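Local atomic coordinates of RND efflux system, outer membrane lipoprotein, NodT family (Burkholderia mallei, PDB entry 6U94), a protein that probably serves as the outer-membrane channel component of a tripartite RND efflux system, a lipoprotein of the outer membrane factor family. Residues D80-L85 with L243-G248; H290-A295 with I362-Y367. All blocks are in the same frame, centred on the assembly; numbering follows the deposited sequence. Where two conformers were deposited one is given.

Interaction 1: D80-L85 with L243-G248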
loop_
_atom_site.group_PDB
_atom_site.type_symbol
_atom_site.label_atom_id
_atom_site.label_comp_id
_atom_site.label_asym_id
_atom_site.label_seq_id
_atom_site.Cartn_x
_atom_site.Cartn_y
_atom_site.Cartn_z
ATOM N N ASP A 80 -11.286 -11.026 1.906
ATOM C CA ASP A 80 -12.342 -10.248 1.268
ATOM C C ASP A 80 -13.173 -9.500 2.302
ATOM O O ASP A 80 -13.504 -8.323 2.109
ATOM C CB ASP A 80 -13.230 -11.167 0.430
ATOM C CG ASP A 80 -13.458 -10.638 -0.969
ATOM O OD1 ASP A 80 -12.651 -10.963 -1.867
ATOM O OD2 ASP A 80 -14.445 -9.900 -1.171
ATOM N N GLU A 81 -13.526 -10.165 3.405
ATOM C CA GLU A 81 -14.324 -9.512 4.438
ATOM C C GLU A 81 -13.539 -8.402 5.126
ATOM O O GLU A 81 -14.089 -7.331 5.409
ATOM C CB GLU A 81 -14.804 -10.538 5.462
ATOM C CG GLU A 81 -15.535 -9.926 6.650
ATOM C CD GLU A 81 -15.925 -10.955 7.696
ATOM O OE1 GLU A 81 -15.643 -12.159 7.492
ATOM O OE2 GLU A 81 -16.516 -10.560 8.724
ATOM N N ALA A 82 -12.257 -8.643 5.408
ATOM C CA ALA A 82 -11.447 -7.652 6.109
ATOM C C ALA A 82 -11.273 -6.394 5.270
ATOM O O ALA A 82 -11.419 -5.276 5.776
ATOM C CB ALA A 82 -10.089 -8.250 6.477
ATOM N N ARG A 83 -10.961 -6.559 3.982
ATOM C CA ARG A 83 -10.793 -5.405 3.105
ATOM C C ARG A 83 -12.067 -4.572 3.034
ATOM O O ARG A 83 -12.011 -3.337 3.020
ATOM C CB ARG A 83 -10.376 -5.868 1.709
ATOM C CG ARG A 83 -8.945 -6.367 1.630
ATOM C CD ARG A 83 -8.691 -7.131 0.344
ATOM N NE ARG A 83 -9.078 -6.367 -0.839
ATOM C CZ ARG A 83 -8.309 -5.452 -1.420
ATOM N NH1 ARG A 83 -7.111 -5.180 -0.921
ATOM N NH2 ARG A 83 -8.742 -4.808 -2.495
ATOM N N ALA A 84 -13.226 -5.233 2.997
ATOM C CA ALA A 84 -14.489 -4.504 2.979
ATOM C C ALA A 84 -14.722 -3.753 4.282
ATOM O O ALA A 84 -15.413 -2.727 4.290
ATOM C CB ALA A 84 -15.651 -5.462 2.706
ATOM N N LEU A 85 -14.150 -4.236 5.387
ATOM C CA LEU A 85 -14.373 -3.580 6.669
ATOM C C LEU A 85 -13.615 -2.263 6.768
ATOM O O LEU A 85 -14.156 -1.270 7.267
ATOM C CB LEU A 85 -13.978 -4.509 7.816
ATOM C CG LEU A 85 -15.021 -5.554 8.219
ATOM C CD1 LEU A 85 -14.554 -6.351 9.427
ATOM C CD2 LEU A 85 -16.360 -4.888 8.498
ATOM N N LEU A 243 -8.423 -6.741 11.405
ATOM C CA LEU A 243 -7.227 -7.420 11.889
ATOM C C LEU A 243 -7.582 -8.740 12.560
ATOM O O LEU A 243 -6.880 -9.743 12.385
ATOM C CB LEU A 243 -6.464 -6.510 12.850
ATOM C CG LEU A 243 -5.004 -6.860 13.133
ATOM C CD1 LEU A 243 -4.232 -7.010 11.834
ATOM C CD2 LEU A 243 -4.367 -5.793 14.008
ATOM N N ALA A 244 -8.675 -8.759 13.328
ATOM C CA ALA A 244 -9.117 -10.001 13.954
ATOM C C ALA A 244 -9.542 -11.023 12.908
ATOM O O ALA A 244 -9.259 -12.217 13.050
ATOM C CB ALA A 244 -10.261 -9.719 14.929
ATOM N N VAL A 245 -10.217 -10.572 11.848
ATOM C CA VAL A 245 -10.604 -11.476 10.770
ATOM C C VAL A 245 -9.371 -12.037 10.075
ATOM O O VAL A 245 -9.313 -13.229 9.744
ATOM C CB VAL A 245 -11.532 -10.753 9.774
ATOM C CG1 VAL A 245 -11.821 -11.641 8.569
ATOM C CG2 VAL A 245 -12.824 -10.336 10.454
ATOM N N LEU A 246 -8.362 -11.190 9.853
ATOM C CA LEU A 246 -7.197 -11.610 9.080
ATOM C C LEU A 246 -6.370 -12.650 9.825
ATOM O O LEU A 246 -5.812 -13.562 9.204
ATOM C CB LEU A 246 -6.338 -10.399 8.725
ATOM C CG LEU A 246 -6.866 -9.538 7.580
ATOM C CD1 LEU A 246 -5.996 -8.305 7.395
ATOM C CD2 LEU A 246 -6.933 -10.352 6.297
ATOM N N ILE A 247 -6.266 -12.528 11.151
ATOM C CA ILE A 247 -5.514 -13.511 11.926
ATOM C C ILE A 247 -6.377 -14.676 12.388
ATOM O O ILE A 247 -5.840 -15.653 12.933
ATOM C CB ILE A 247 -4.834 -12.863 13.149
ATOM C CG1 ILE A 247 -5.880 -12.293 14.105
ATOM C CG2 ILE A 247 -3.857 -11.780 12.703
ATOM C CD1 ILE A 247 -5.313 -11.887 15.447
ATOM N N GLY A 248 -7.691 -14.613 12.186
ATOM C CA GLY A 248 -8.568 -15.714 12.524
ATOM C C GLY A 248 -8.880 -15.872 13.993
ATOM O O GLY A 248 -9.388 -16.927 14.389
#

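Interaction 2: H290-A295 with I362-Y367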
loop_
_atom_site.group_PDB
_atom_site.type_symbol
_atom_site.label_atom_id
_atom_site.label_comp_id
_atom_site.label_asym_id
_atom_site.label_seq_id
_atom_site.Cartn_x
_atom_site.Cartn_y
_atom_site.Cartn_z
ATOM N N HIS A 290 4.289 -22.693 -16.187
ATOM C CA HIS A 290 3.707 -24.031 -16.095
ATOM C C HIS A 290 2.927 -24.376 -17.357
ATOM O O HIS A 290 2.995 -25.501 -17.866
ATOM C CB HIS A 290 2.808 -24.109 -14.859
ATOM C CG HIS A 290 2.081 -25.410 -14.705
ATOM N ND1 HIS A 290 0.967 -25.737 -15.449
ATOM C CD2 HIS A 290 2.293 -26.455 -13.870
ATOM C CE1 HIS A 290 0.534 -26.932 -15.090
ATOM N NE2 HIS A 290 1.321 -27.388 -14.133
ATOM N N ARG A 291 2.161 -23.409 -17.873
ATOM C CA ARG A 291 1.399 -23.649 -19.096
ATOM C C ARG A 291 2.318 -23.934 -20.278
ATOM O O ARG A 291 1.975 -24.724 -21.165
ATOM C CB ARG A 291 0.493 -22.456 -19.405
ATOM C CG ARG A 291 -0.842 -22.483 -18.687
ATOM C CD ARG A 291 -1.743 -21.350 -19.152
ATOM N NE ARG A 291 -2.337 -20.637 -18.026
ATOM C CZ ARG A 291 -1.928 -19.448 -17.594
ATOM N NH1 ARG A 291 -0.929 -18.824 -18.203
ATOM N NH2 ARG A 291 -2.525 -18.877 -16.557
ATOM N N LEU A 292 3.485 -23.291 -20.316
ATOM C CA LEU A 292 4.413 -23.514 -21.420
ATOM C C LEU A 292 5.086 -24.875 -21.309
ATOM O O LEU A 292 5.338 -25.534 -22.326
ATOM C CB LEU A 292 5.457 -22.400 -21.464
ATOM C CG LEU A 292 5.032 -21.052 -22.041
ATOM C CD1 LEU A 292 6.015 -19.976 -21.623
ATOM C CD2 LEU A 292 4.948 -21.129 -23.556
ATOM N N ILE A 293 5.391 -25.311 -20.083
ATOM C CA ILE A 293 5.990 -26.630 -19.891
ATOM C C ILE A 293 5.036 -27.715 -20.367
ATOM O O ILE A 293 5.432 -28.647 -21.079
ATOM C CB ILE A 293 6.381 -26.838 -18.417
ATOM C CG1 ILE A 293 7.526 -25.908 -18.039
ATOM C CG2 ILE A 293 6.782 -28.291 -18.172
ATOM C CD1 ILE A 293 7.613 -25.595 -16.563
ATOM N N ALA A 294 3.762 -27.607 -19.981
ATOM C CA ALA A 294 2.764 -28.579 -20.412
ATOM C C ALA A 294 2.558 -28.547 -21.921
ATOM O O ALA A 294 2.208 -29.571 -22.518
ATOM C CB ALA A 294 1.441 -28.333 -19.690
ATOM N N ALA A 295 2.773 -27.395 -22.551
ATOM C CA ALA A 295 2.685 -27.284 -24.001
ATOM C C ALA A 295 3.994 -27.641 -24.704
ATOM O O ALA A 295 4.151 -27.314 -25.886
ATOM C CB ALA A 295 2.247 -25.871 -24.395
ATOM N N ILE A 362 -0.669 -19.243 -28.121
ATOM C CA ILE A 362 -1.359 -18.499 -27.072
ATOM C C ILE A 362 -0.560 -18.505 -25.776
ATOM O O ILE A 362 -0.591 -17.528 -25.016
ATOM C CB ILE A 362 -2.775 -19.070 -26.874
ATOM C CG1 ILE A 362 -3.540 -19.042 -28.198
ATOM C CG2 ILE A 362 -3.529 -18.293 -25.806
ATOM C CD1 ILE A 362 -3.537 -17.686 -28.882
ATOM N N ASN A 363 0.173 -19.584 -25.502
ATOM C CA ASN A 363 0.933 -19.658 -24.260
ATOM C C ASN A 363 2.213 -18.834 -24.313
ATOM O O ASN A 363 2.702 -18.397 -23.266
ATOM C CB ASN A 363 1.257 -21.114 -23.922
ATOM C CG ASN A 363 0.014 -21.953 -23.730
ATOM O OD1 ASN A 363 -0.723 -21.780 -22.758
ATOM N ND2 ASN A 363 -0.227 -22.871 -24.661
ATOM N N VAL A 364 2.770 -18.614 -25.504
ATOM C CA VAL A 364 3.942 -17.753 -25.622
ATOM C C VAL A 364 3.539 -16.285 -25.548
ATOM O O VAL A 364 4.180 -15.485 -24.854
ATOM C CB VAL A 364 4.706 -18.064 -26.922
ATOM C CG1 VAL A 364 5.883 -17.126 -27.074
ATOM C CG2 VAL A 364 5.176 -19.512 -26.935
ATOM N N ALA A 365 2.473 -15.908 -26.259
ATOM C CA ALA A 365 2.023 -14.519 -26.239
ATOM C C ALA A 365 1.552 -14.109 -24.849
ATOM O O ALA A 365 1.839 -12.995 -24.394
ATOM C CB ALA A 365 0.911 -14.311 -27.268
ATOM N N GLY A 366 0.830 -14.995 -24.160
ATOM C CA GLY A 366 0.420 -14.696 -22.799
ATOM C C GLY A 366 1.599 -14.571 -21.854
ATOM O O GLY A 366 1.616 -13.706 -20.975
ATOM N N TYR A 367 2.605 -15.432 -22.029
ATOM C CA TYR A 367 3.810 -15.350 -21.211
ATOM C C TYR A 367 4.538 -14.030 -21.433
ATOM O O TYR A 367 4.996 -13.395 -20.475
ATOM C CB TYR A 367 4.722 -16.532 -21.533
ATOM C CG TYR A 367 6.040 -16.565 -20.791
ATOM C CD1 TYR A 367 6.090 -16.835 -19.431
ATOM C CD2 TYR A 367 7.237 -16.374 -21.464
ATOM C CE1 TYR A 367 7.299 -16.884 -18.758
ATOM C CE2 TYR A 367 8.447 -16.425 -20.803
ATOM C CZ TYR A 367 8.473 -16.679 -19.448
ATOM O OH TYR A 367 9.676 -16.725 -18.778
#

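Interaction 1: D80-L85 with L243-G248
Antiparallel helix packing in the alpha-helical part of an outer membrane efflux protein brings Ala82 of helix 72-86 against Val245 and Leu246 at the C-terminal end of helix 211-247. The two segments run at 168° to one another with their axes 8.6 Å apart, a spacing consistent with the small side chain of Ala82, which lies level with Val245. The methyl of Ala82 meets the branch point of Leu246, CB to CG 3.6 Å, with both leucine methyls spread around it. Leu246 reaches this place because CG stands opposite its own carbonyl carbon (chi1 -77°), and the same side chain also touches Glu169, Val170 and Thr173 of helix 156-203, which adds a third helix. In the last turn of helix 211-247 the carbonyl oxygens of Val245 and Leu246 both accept hydrogen bonds from the guanidinium of Arg70. No hydrogen bond joins the segments themselves. Toward the exposed margin, the extended chain of Glu81 crosses Val245 at about a right angle, laying its carboxylate beside the two valine methyls: OE1 of Glu81 is 4.0 Å from CG1 of Val245, and OE2 of Glu81 4.1 Å from CG2 of Val245.

Interaction 2: H290-A295 with I362-Y367
Packing of Leu292 against Asn363, Val364 and Tyr367 carries most of this helix pairing. The isobutyl group of Leu292 divides its work between its two methyls. CD1 lies over one face of the Tyr367 ring in a CH-pi contact, 3.9 Å from the centroid and 26° off the ring normal; displaced toward the ring's rim, it comes within 3.5 Å of Tyr367 CG. The ring is carried to that methyl by a chi1 of 178°, which sets CG opposite the backbone N. CD2 of Leu292 instead packs against the first turn of helix 362-415, 3.8 Å from CG2 of Val364 and in van der Waals contact with the backbone O of Asn363 at 3.5 Å.

Among the polar groups, no hydrogen bond crosses between the segments. The amide of Asn363 is flanked by aliphatic carbon: its OD1 lies 3.6 Å from CB of Arg291, while its ND2 faces the methyl of Ala295. The Arg291 chain crosses the asparagine at about a right angle, touching OD1 with CB and CD, while its guanidinium does not reach the amide. Tyr367 directs its hydroxyl to the carboxylate of Glu289, one turn before Leu292 on the same helix, a hydrogen bond that probably helps fix the ring under the leucine.

The segments 290-294 and 362-367 run at 158° to one another, an antiparallel packing of the end of helix 283-294 on the start of helix 362-415.

From the N terminus, the chain passes through helix 72-86 and then the long helices 156-203 and 211-247 before interaction 1 closes a loop of 157 intervening residues. Only afterwards does interaction 2 open, on helix 283-294, and it closes a shorter loop of 66 residues at the beginning of helix 362-415. The two contacts therefore neither nest nor cross; they follow in series, one in each of the two efflux-protein family regions. Interactions 1 and 2 lie about 35 Å apart, centre to centre, and do not touch. As a worked example, they illustrate how a short helix can pack antiparallel against either end of a long one: the C-terminal end in interaction 1, the N-terminal end in interaction 2.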